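Local atomic coordinates of salmonella plasmid virulence: SpvB (Salmonella typhimurium, PDB entry 6P0X), a protein that probably transfers ADP-ribose from NAD to an arginine of actin as a secreted virulence toxin, represented here by its N-terminal domain. Residues Glu173-Ala178 and Ala223-Trp228; Val82-Thr87 and Arg112-Thr117. One frame throughout, in Å; residues are numbered along the deposited sequence.

Interaction 1 (Glu173-Ala178 and Ala223-Trp228); sequences ESVTPA and ADLYLW
The carboxylate of Glu173 meets two consecutive backbone N-H groups, those of Tyr226 and Leu227. Tyr226 N donates to Glu173 OE1 at 2.7 Å, with an N-H...O angle of 154°. Leu227 N donates to Glu173 OE2 at 2.9 Å, and this bond is slightly straighter. Both oxygens use their syn lone pairs, so the carboxylate accepts a bidentate pair of bonds. The side chain reaches this far because it is fully extended, with CG anti to the backbone N (chi1 -179°). The side chains of Glu173 and Tyr226 cross at about a right angle, yet the carboxylate and ring planes are only 14° apart. Tyr226 CD2 approaches Glu173 OE1 to 3.2 Å. On the aliphatic side, Leu225 slides past Glu173 in the opposite direction and sets CD2 3.5 Å from Glu173 CG. The same methyl, Leu225 CD2, lies 3.6 Å from Val175 CG1. Leu227 CD1 packs on Glu173 CB at 3.7 Å. Leu146 and Leu148 of strand 146-149 continue this apolar patch. His181 ND1 also bonds Glu173 OE1, and its ring stacks on Tyr226. In this way a strand residue ties the long 219-236 connection to the end of strand 165-175. The buried carboxylate is thus paired on both oxygens. The two backbone bonds restrict its rotation, and the donors around it probably stabilise its ionised form.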
ATOM      1  N   GLU A 173       5.724  -2.153  -5.966  1.00 25.24           N
ATOM      2  CA  GLU A 173       6.924  -2.976  -6.053  1.00 26.87           C
ATOM      3  C   GLU A 173       8.163  -2.104  -5.929  1.00 31.63           C
ATOM      4  O   GLU A 173       8.204  -0.992  -6.456  1.00 35.86           O
ATOM      5  CB  GLU A 173       6.976  -3.775  -7.360  1.00 28.85           C
ATOM      6  CG  GLU A 173       8.205  -4.664  -7.476  1.00 33.06           C
ATOM      7  CD  GLU A 173       8.311  -5.368  -8.817  1.00 44.36           C
ATOM      8  OE1 GLU A 173       9.258  -6.165  -8.994  1.00 44.54           O
ATOM      9  OE2 GLU A 173       7.459  -5.116  -9.696  1.00 43.05           O
ATOM     10  N   SER A 174       9.166  -2.617  -5.221  1.00 30.17           N
ATOM     11  CA  SER A 174      10.449  -1.946  -5.066  1.00 30.42           C
ATOM     12  C   SER A 174      11.564  -2.906  -5.445  1.00 32.28           C
ATOM     13  O   SER A 174      11.486  -4.102  -5.151  1.00 38.96           O
ATOM     14  CB  SER A 174      10.655  -1.455  -3.631  1.00 28.06           C
ATOM     15  OG  SER A 174       9.542  -0.702  -3.193  1.00 29.79           O
ATOM     16  N   VAL A 175      12.603  -2.379  -6.090  1.00 32.01           N
ATOM     17  CA  VAL A 175      13.747  -3.184  -6.506  1.00 34.36           C
ATOM     18  C   VAL A 175      15.028  -2.408  -6.233  1.00 35.29           C
ATOM     19  O   VAL A 175      15.086  -1.188  -6.431  1.00 45.15           O
ATOM     20  CB  VAL A 175      13.656  -3.603  -7.992  1.00 37.18           C
ATOM     21  CG1 VAL A 175      13.852  -2.407  -8.922  1.00 37.29           C
ATOM     22  CG2 VAL A 175      14.671  -4.693  -8.299  1.00 38.05           C
ATOM     23  N   THR A 176      16.044  -3.117  -5.746  1.00 37.16           N
ATOM     24  CA  THR A 176      17.375  -2.577  -5.527  1.00 43.33           C
ATOM     25  C   THR A 176      18.227  -2.762  -6.774  1.00 50.10           C
ATOM     26  O   THR A 176      17.871  -3.529  -7.674  1.00 49.17           O
ATOM     27  CB  THR A 176      18.038  -3.273  -4.338  1.00 42.27           C
ATOM     28  OG1 THR A 176      18.286  -4.649  -4.660  1.00 45.15           O
ATOM     29  CG2 THR A 176      17.152  -3.191  -3.110  1.00 38.13           C
ATOM     30  N   PRO A 177      19.356  -2.054  -6.872  1.00 52.66           N
ATOM     31  CA  PRO A 177      20.290  -2.330  -7.975  1.00 48.41           C
ATOM     32  C   PRO A 177      20.783  -3.766  -8.008  1.00 51.45           C
ATOM     33  O   PRO A 177      21.187  -4.240  -9.077  1.00 56.50           O
ATOM     34  CB  PRO A 177      21.440  -1.348  -7.717  1.00 45.82           C
ATOM     35  CG  PRO A 177      20.813  -0.229  -6.970  1.00 43.45           C
ATOM     36  CD  PRO A 177      19.732  -0.839  -6.123  1.00 46.04           C
ATOM     37  N   ALA A 178      20.756  -4.479  -6.883  1.00 53.58           N
ATOM     38  CA  ALA A 178      21.227  -5.858  -6.831  1.00 58.64           C
ATOM     39  C   ALA A 178      20.163  -6.870  -7.234  1.00 54.63           C
ATOM     40  O   ALA A 178      20.450  -8.071  -7.258  1.00 55.86           O
ATOM     41  CB  ALA A 178      21.745  -6.188  -5.428  1.00 49.86           C
ATOM     42  N   ALA A 223      16.754  -7.999 -12.268  1.00 53.83           N
ATOM     43  CA  ALA A 223      17.034  -6.570 -12.354  1.00 52.66           C
ATOM     44  C   ALA A 223      15.776  -5.758 -12.638  1.00 49.23           C
ATOM     45  O   ALA A 223      15.619  -4.653 -12.109  1.00 53.86           O
ATOM     46  CB  ALA A 223      18.089  -6.307 -13.427  1.00 48.91           C
ATOM     47  N   ASP A 224      14.869  -6.285 -13.458  1.00 44.13           N
ATOM     48  CA  ASP A 224      13.683  -5.549 -13.870  1.00 46.59           C
ATOM     49  C   ASP A 224      12.553  -5.735 -12.868  1.00 48.77           C
ATOM     50  O   ASP A 224      12.389  -6.812 -12.287  1.00 53.21           O
ATOM     51  CB  ASP A 224      13.212  -6.012 -15.250  1.00 56.49           C
ATOM     52  CG  ASP A 224      14.278  -5.861 -16.317  1.00 64.85           C
ATOM     53  OD1 ASP A 224      14.962  -4.816 -16.343  1.00 69.41           O
ATOM     54  OD2 ASP A 224      14.427  -6.792 -17.135  1.00 67.18           O
ATOM     55  N   LEU A 225      11.769  -4.678 -12.676  1.00 44.57           N
ATOM     56  CA  LEU A 225      10.569  -4.786 -11.858  1.00 50.60           C
ATOM     57  C   LEU A 225       9.614  -5.791 -12.491  1.00 47.10           C
ATOM     58  O   LEU A 225       9.331  -5.721 -13.691  1.00 47.37           O
ATOM     59  CB  LEU A 225       9.893  -3.421 -11.722  1.00 41.64           C
ATOM     60  CG  LEU A 225      10.603  -2.354 -10.885  1.00 41.80           C
ATOM     61  CD1 LEU A 225      10.169  -0.969 -11.325  1.00 37.61           C
ATOM     62  CD2 LEU A 225      10.299  -2.554  -9.409  1.00 39.06           C
ATOM     63  N   TYR A 226       9.121  -6.731 -11.678  1.00 37.31           N
ATOM     64  CA  TYR A 226       8.217  -7.754 -12.198  1.00 37.49           C
ATOM     65  C   TYR A 226       6.961  -7.136 -12.798  1.00 36.29           C
ATOM     66  O   TYR A 226       6.439  -7.626 -13.806  1.00 37.55           O
ATOM     67  CB  TYR A 226       7.834  -8.740 -11.095  1.00 37.49           C
ATOM     68  CG  TYR A 226       8.993  -9.410 -10.391  1.00 41.99           C
ATOM     69  CD1 TYR A 226       9.932 -10.154 -11.099  1.00 43.12           C
ATOM     70  CD2 TYR A 226       9.128  -9.325  -9.012  1.00 37.73           C
ATOM     71  CE1 TYR A 226      10.988 -10.777 -10.451  1.00 43.56           C
ATOM     72  CE2 TYR A 226      10.174  -9.947  -8.355  1.00 42.67           C
ATOM     73  CZ  TYR A 226      11.101 -10.669  -9.076  1.00 49.68           C
ATOM     74  OH  TYR A 226      12.141 -11.283  -8.418  1.00 52.24           O
ATOM     75  N   LEU A 227       6.464  -6.055 -12.198  1.00 34.60           N
ATOM     76  CA  LEU A 227       5.195  -5.487 -12.629  1.00 39.24           C
ATOM     77  C   LEU A 227       5.288  -4.781 -13.975  1.00 42.35           C
ATOM     78  O   LEU A 227       4.251  -4.365 -14.504  1.00 39.54           O
ATOM     79  CB  LEU A 227       4.667  -4.524 -11.563  1.00 39.94           C
ATOM     80  CG  LEU A 227       4.271  -5.193 -10.245  1.00 38.38           C
ATOM     81  CD1 LEU A 227       3.840  -4.161  -9.217  1.00 35.77           C
ATOM     82  CD2 LEU A 227       3.177  -6.228 -10.471  1.00 38.89           C
ATOM     83  N   TRP A 228       6.492  -4.633 -14.536  1.00 43.30           N
ATOM     84  CA  TRP A 228       6.602  -4.201 -15.926  1.00 50.51           C
ATOM     85  C   TRP A 228       5.947  -5.212 -16.859  1.00 62.00           C
ATOM     86  O   TRP A 228       5.296  -4.836 -17.841  1.00 61.23           O
ATOM     87  CB  TRP A 228       8.070  -4.020 -16.324  1.00 47.17           C
ATOM     88  CG  TRP A 228       8.780  -2.795 -15.802  1.00 40.47           C
ATOM     89  CD1 TRP A 228      10.020  -2.760 -15.233  1.00 40.78           C
ATOM     90  CD2 TRP A 228       8.319  -1.435 -15.835  1.00 38.07           C
ATOM     91  NE1 TRP A 228      10.355  -1.474 -14.897  1.00 39.34           N
ATOM     92  CE2 TRP A 228       9.329  -0.640 -15.254  1.00 37.79           C
ATOM     93  CE3 TRP A 228       7.149  -0.814 -16.287  1.00 36.14           C
ATOM     94  CZ2 TRP A 228       9.208   0.742 -15.117  1.00 36.02           C
ATOM     95  CZ3 TRP A 228       7.032   0.560 -16.150  1.00 35.47           C
ATOM     96  CH2 TRP A 228       8.056   1.322 -15.571  1.00 31.70           C
TER

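Interaction 2 (Val82-Thr87 and Arg112-Thr117); sequences VQTLST and RYQPRT
Thr84 OG1 donates to Gln114 OE1 at 2.7 Å, the shortest polar bond between these segments. The hydroxyl sits beside its own backbone N (chi1 -64°), which places it at the glutamine. The two side chains cross at about a right angle. The hydroxyl lies tilted 31° from the amide carbonyl plane. Arg112 CG comes to 3.2 Å from the same Thr84 OG1 as the two side chains cross at a slant. The backbones pair antiparallel. Val82 N donates to Gln114 O at 2.9 Å, and Gln114 N donates back to Val82 O. Thr84 N then bonds Arg112 O at 3.0 Å, nearly straight at the hydrogen. Gln83 and Tyr113 lie side by side and point the same way. Gln83 CG packs 3.5 Å from Tyr113 CE2, with the amide and ring planes 63° apart. One water links their ends. It accepts from Gln83 NE2 at 2.9 Å and is hydrogen-bonded to Tyr113 OH, in the ring plane at its edge. Beyond the pair, Tyr113 meets Trp137 of strand 135-140 and Phe73 of strand 73-74, the latter edge-to-face. Strand 107-115 pairs with short strand 81-83 and also with strand 123-129, through the Tyr113 and Leu124 backbones.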
ATOM      1  N   VAL A  82       5.323  19.781  -8.719  1.00 27.27           N
ATOM      2  CA  VAL A  82       5.133  20.595  -9.911  1.00 30.84           C
ATOM      3  C   VAL A  82       5.862  19.902 -11.052  1.00 31.32           C
ATOM      4  O   VAL A  82       6.869  19.217 -10.843  1.00 32.16           O
ATOM      5  CB  VAL A  82       5.638  22.043  -9.696  1.00 35.42           C
ATOM      6  CG1 VAL A  82       7.145  22.061  -9.457  1.00 28.27           C
ATOM      7  CG2 VAL A  82       5.262  22.932 -10.874  1.00 32.85           C
ATOM      8  N   GLN A  83       5.329  20.054 -12.263  1.00 29.62           N
ATOM      9  CA  GLN A  83       5.993  19.485 -13.429  1.00 31.98           C
ATOM     10  C   GLN A  83       7.362  20.124 -13.606  1.00 34.50           C
ATOM     11  O   GLN A  83       7.521  21.339 -13.464  1.00 40.65           O
ATOM     12  CB  GLN A  83       5.166  19.705 -14.696  1.00 26.21           C
ATOM     13  CG  GLN A  83       3.818  19.024 -14.717  1.00 43.66           C
ATOM     14  CD  GLN A  83       3.214  19.011 -16.111  1.00 45.41           C
ATOM     15  OE1 GLN A  83       3.931  19.101 -17.111  1.00 41.15           O
ATOM     16  NE2 GLN A  83       1.893  18.901 -16.185  1.00 38.27           N
ATOM     17  N   THR A  84       8.354  19.301 -13.926  1.00 31.75           N
ATOM     18  CA  THR A  84       9.671  19.836 -14.229  1.00 31.79           C
ATOM     19  C   THR A  84       9.596  20.647 -15.514  1.00 37.93           C
ATOM     20  O   THR A  84       9.020  20.197 -16.511  1.00 32.97           O
ATOM     21  CB  THR A  84      10.690  18.705 -14.366  1.00 31.04           C
ATOM     22  OG1 THR A  84      10.825  18.030 -13.108  1.00 29.74           O
ATOM     23  CG2 THR A  84      12.051  19.256 -14.794  1.00 31.97           C
ATOM     24  N   LEU A  85      10.144  21.860 -15.475  1.00 32.96           N
ATOM     25  CA  LEU A  85      10.106  22.754 -16.624  1.00 34.80           C
ATOM     26  C   LEU A  85      10.675  22.070 -17.861  1.00 42.04           C
ATOM     27  O   LEU A  85      11.805  21.577 -17.847  1.00 42.85           O
ATOM     28  CB  LEU A  85      10.872  24.040 -16.314  1.00 36.99           C
ATOM     29  CG  LEU A  85      10.662  25.152 -17.340  1.00 49.92           C
ATOM     30  CD1 LEU A  85       9.180  25.470 -17.467  1.00 39.93           C
ATOM     31  CD2 LEU A  85      11.456  26.400 -16.978  1.00 41.56           C
ATOM     32  N   SER A  86       9.877  22.023 -18.922  1.00 41.85           N
ATOM     33  CA  SER A  86      10.293  21.420 -20.181  1.00 38.18           C
ATOM     34  C   SER A  86      11.250  22.341 -20.927  1.00 39.78           C
ATOM     35  O   SER A  86      10.976  23.536 -21.084  1.00 51.54           O
ATOM     36  CB  SER A  86       9.071  21.118 -21.049  1.00 38.83           C
ATOM     37  OG  SER A  86       9.448  20.475 -22.253  1.00 44.17           O
ATOM     38  N   THR A  87      12.377  21.790 -21.372  1.00 40.66           N
ATOM     39  CA  THR A  87      13.376  22.529 -22.135  1.00 43.67           C
ATOM     40  C   THR A  87      13.651  21.816 -23.455  1.00 45.00           C
ATOM     41  O   THR A  87      13.181  20.702 -23.700  1.00 45.55           O
ATOM     42  CB  THR A  87      14.690  22.687 -21.355  1.00 45.60           C
ATOM     43  OG1 THR A  87      15.382  21.433 -21.324  1.00 46.07           O
ATOM     44  CG2 THR A  87      14.422  23.154 -19.932  1.00 47.39           C
ATOM     45  N   ARG A 112       7.818  14.131 -15.774  1.00 27.69           N
ATOM     46  CA  ARG A 112       8.604  14.222 -14.553  1.00 29.96           C
ATOM     47  C   ARG A 112       8.010  15.268 -13.617  1.00 28.49           C
ATOM     48  O   ARG A 112       7.643  16.368 -14.041  1.00 29.24           O
ATOM     49  CB  ARG A 112      10.053  14.590 -14.871  1.00 26.63           C
ATOM     50  CG  ARG A 112      10.876  14.885 -13.628  1.00 28.49           C
ATOM     51  CD  ARG A 112      12.366  14.852 -13.892  1.00 28.96           C
ATOM     52  NE  ARG A 112      13.113  14.990 -12.646  1.00 34.80           N
ATOM     53  CZ  ARG A 112      14.402  15.304 -12.570  1.00 38.32           C
ATOM     54  NH1 ARG A 112      15.106  15.528 -13.675  1.00 35.87           N
ATOM     55  NH2 ARG A 112      14.986  15.401 -11.382  1.00 36.65           N
ATOM     56  N   TYR A 113       7.923  14.923 -12.336  1.00 23.86           N
ATOM     57  CA  TYR A 113       7.460  15.836 -11.302  1.00 26.45           C
ATOM     58  C   TYR A 113       8.541  16.000 -10.245  1.00 28.53           C
ATOM     59  O   TYR A 113       9.353  15.097 -10.021  1.00 28.22           O
ATOM     60  CB  TYR A 113       6.158  15.345 -10.648  1.00 25.04           C
ATOM     61  CG  TYR A 113       4.924  15.585 -11.487  1.00 24.26           C
ATOM     62  CD1 TYR A 113       4.562  14.712 -12.507  1.00 25.58           C
ATOM     63  CD2 TYR A 113       4.124  16.695 -11.261  1.00 21.81           C
ATOM     64  CE1 TYR A 113       3.427  14.943 -13.275  1.00 22.96           C
ATOM     65  CE2 TYR A 113       2.995  16.934 -12.018  1.00 25.99           C
ATOM     66  CZ  TYR A 113       2.649  16.057 -13.022  1.00 24.20           C
ATOM     67  OH  TYR A 113       1.523  16.309 -13.768  1.00 28.72           O
ATOM     68  N   GLN A 114       8.538  17.155  -9.589  1.00 26.98           N
ATOM     69  CA  GLN A 114       9.540  17.457  -8.578  1.00 29.41           C
ATOM     70  C   GLN A 114       8.915  18.340  -7.517  1.00 30.04           C
ATOM     71  O   GLN A 114       7.895  18.994  -7.769  1.00 33.21           O
ATOM     72  CB  GLN A 114      10.761  18.140  -9.212  1.00 28.29           C
ATOM     73  CG  GLN A 114      10.497  19.547  -9.719  1.00 29.07           C
ATOM     74  CD  GLN A 114      11.687  20.125 -10.451  1.00 37.44           C
ATOM     75  OE1 GLN A 114      12.220  19.498 -11.367  1.00 31.19           O
ATOM     76  NE2 GLN A 114      12.110  21.322 -10.058  1.00 33.60           N
ATOM     77  N   PRO A 115       9.498  18.403  -6.320  1.00 30.38           N
ATOM     78  CA  PRO A 115       8.948  19.278  -5.279  1.00 29.39           C
ATOM     79  C   PRO A 115       8.993  20.745  -5.686  1.00 29.10           C
ATOM     80  O   PRO A 115       9.972  21.220  -6.266  1.00 38.00           O
ATOM     81  CB  PRO A 115       9.842  19.002  -4.065  1.00 30.70           C
ATOM     82  CG  PRO A 115      10.444  17.668  -4.329  1.00 28.99           C
ATOM     83  CD  PRO A 115      10.594  17.558  -5.812  1.00 28.43           C
ATOM     84  N   ARG A 116       7.899  21.453  -5.395  1.00 29.21           N
ATOM     85  CA  ARG A 116       7.802  22.865  -5.751  1.00 34.90           C
ATOM     86  C   ARG A 116       8.763  23.713  -4.926  1.00 35.71           C
ATOM     87  O   ARG A 116       9.447  24.591  -5.462  1.00 33.65           O
ATOM     88  CB  ARG A 116       6.364  23.351  -5.563  1.00 42.30           C
ATOM     89  CG  ARG A 116       6.181  24.835  -5.817  1.00 45.00           C
ATOM     90  CD  ARG A 116       4.743  25.254  -5.602  1.00 52.63           C
ATOM     91  NE  ARG A 116       3.934  24.922  -6.767  1.00 64.24           N
ATOM     92  CZ  ARG A 116       3.611  25.785  -7.724  1.00 68.68           C
ATOM     93  NH1 ARG A 116       2.873  25.388  -8.751  1.00 64.87           N
ATOM     94  NH2 ARG A 116       4.035  27.040  -7.659  1.00 70.59           N
ATOM     95  N   THR A 117       8.821  23.468  -3.617  1.00 37.57           N
ATOM     96  CA  THR A 117       9.653  24.258  -2.714  1.00 44.32           C
ATOM     97  C   THR A 117      10.541  23.432  -1.795  1.00 41.58           C
ATOM     98  O   THR A 117      11.507  23.982  -1.253  1.00 48.89           O
ATOM     99  CB  THR A 117       8.791  25.194  -1.847  1.00 47.81           C
ATOM    100  OG1 THR A 117       7.787  24.432  -1.163  1.00 46.76           O
ATOM    101  CG2 THR A 117       8.131  26.269  -2.701  1.00 48.36           C
TER
HETATM  102  O   HOH W   1       0.424  18.576 -13.712  1.00 47.00           O

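How the interactions relate
Interaction 2 comes first along the chain and closes before interaction 1 opens. Their centres are 25 Å apart, and their nearest atoms are about 13 Å apart, so they do not touch. A run of antiparallel strand pairs connects them: 107-115 with 123-129, then 135-140, 146-149 and 165-175. Interaction 2 joins a short strand to the start of this run. Interaction 1 fastens a long connection near where strand 165-175 finishes, and the pairing goes on from there to strand 181-188. Strand 135-140 contributes side chains to the surroundings of both. The two contacts thus hold different parts of the same N-terminal domain, one a short strand and the other a long loop.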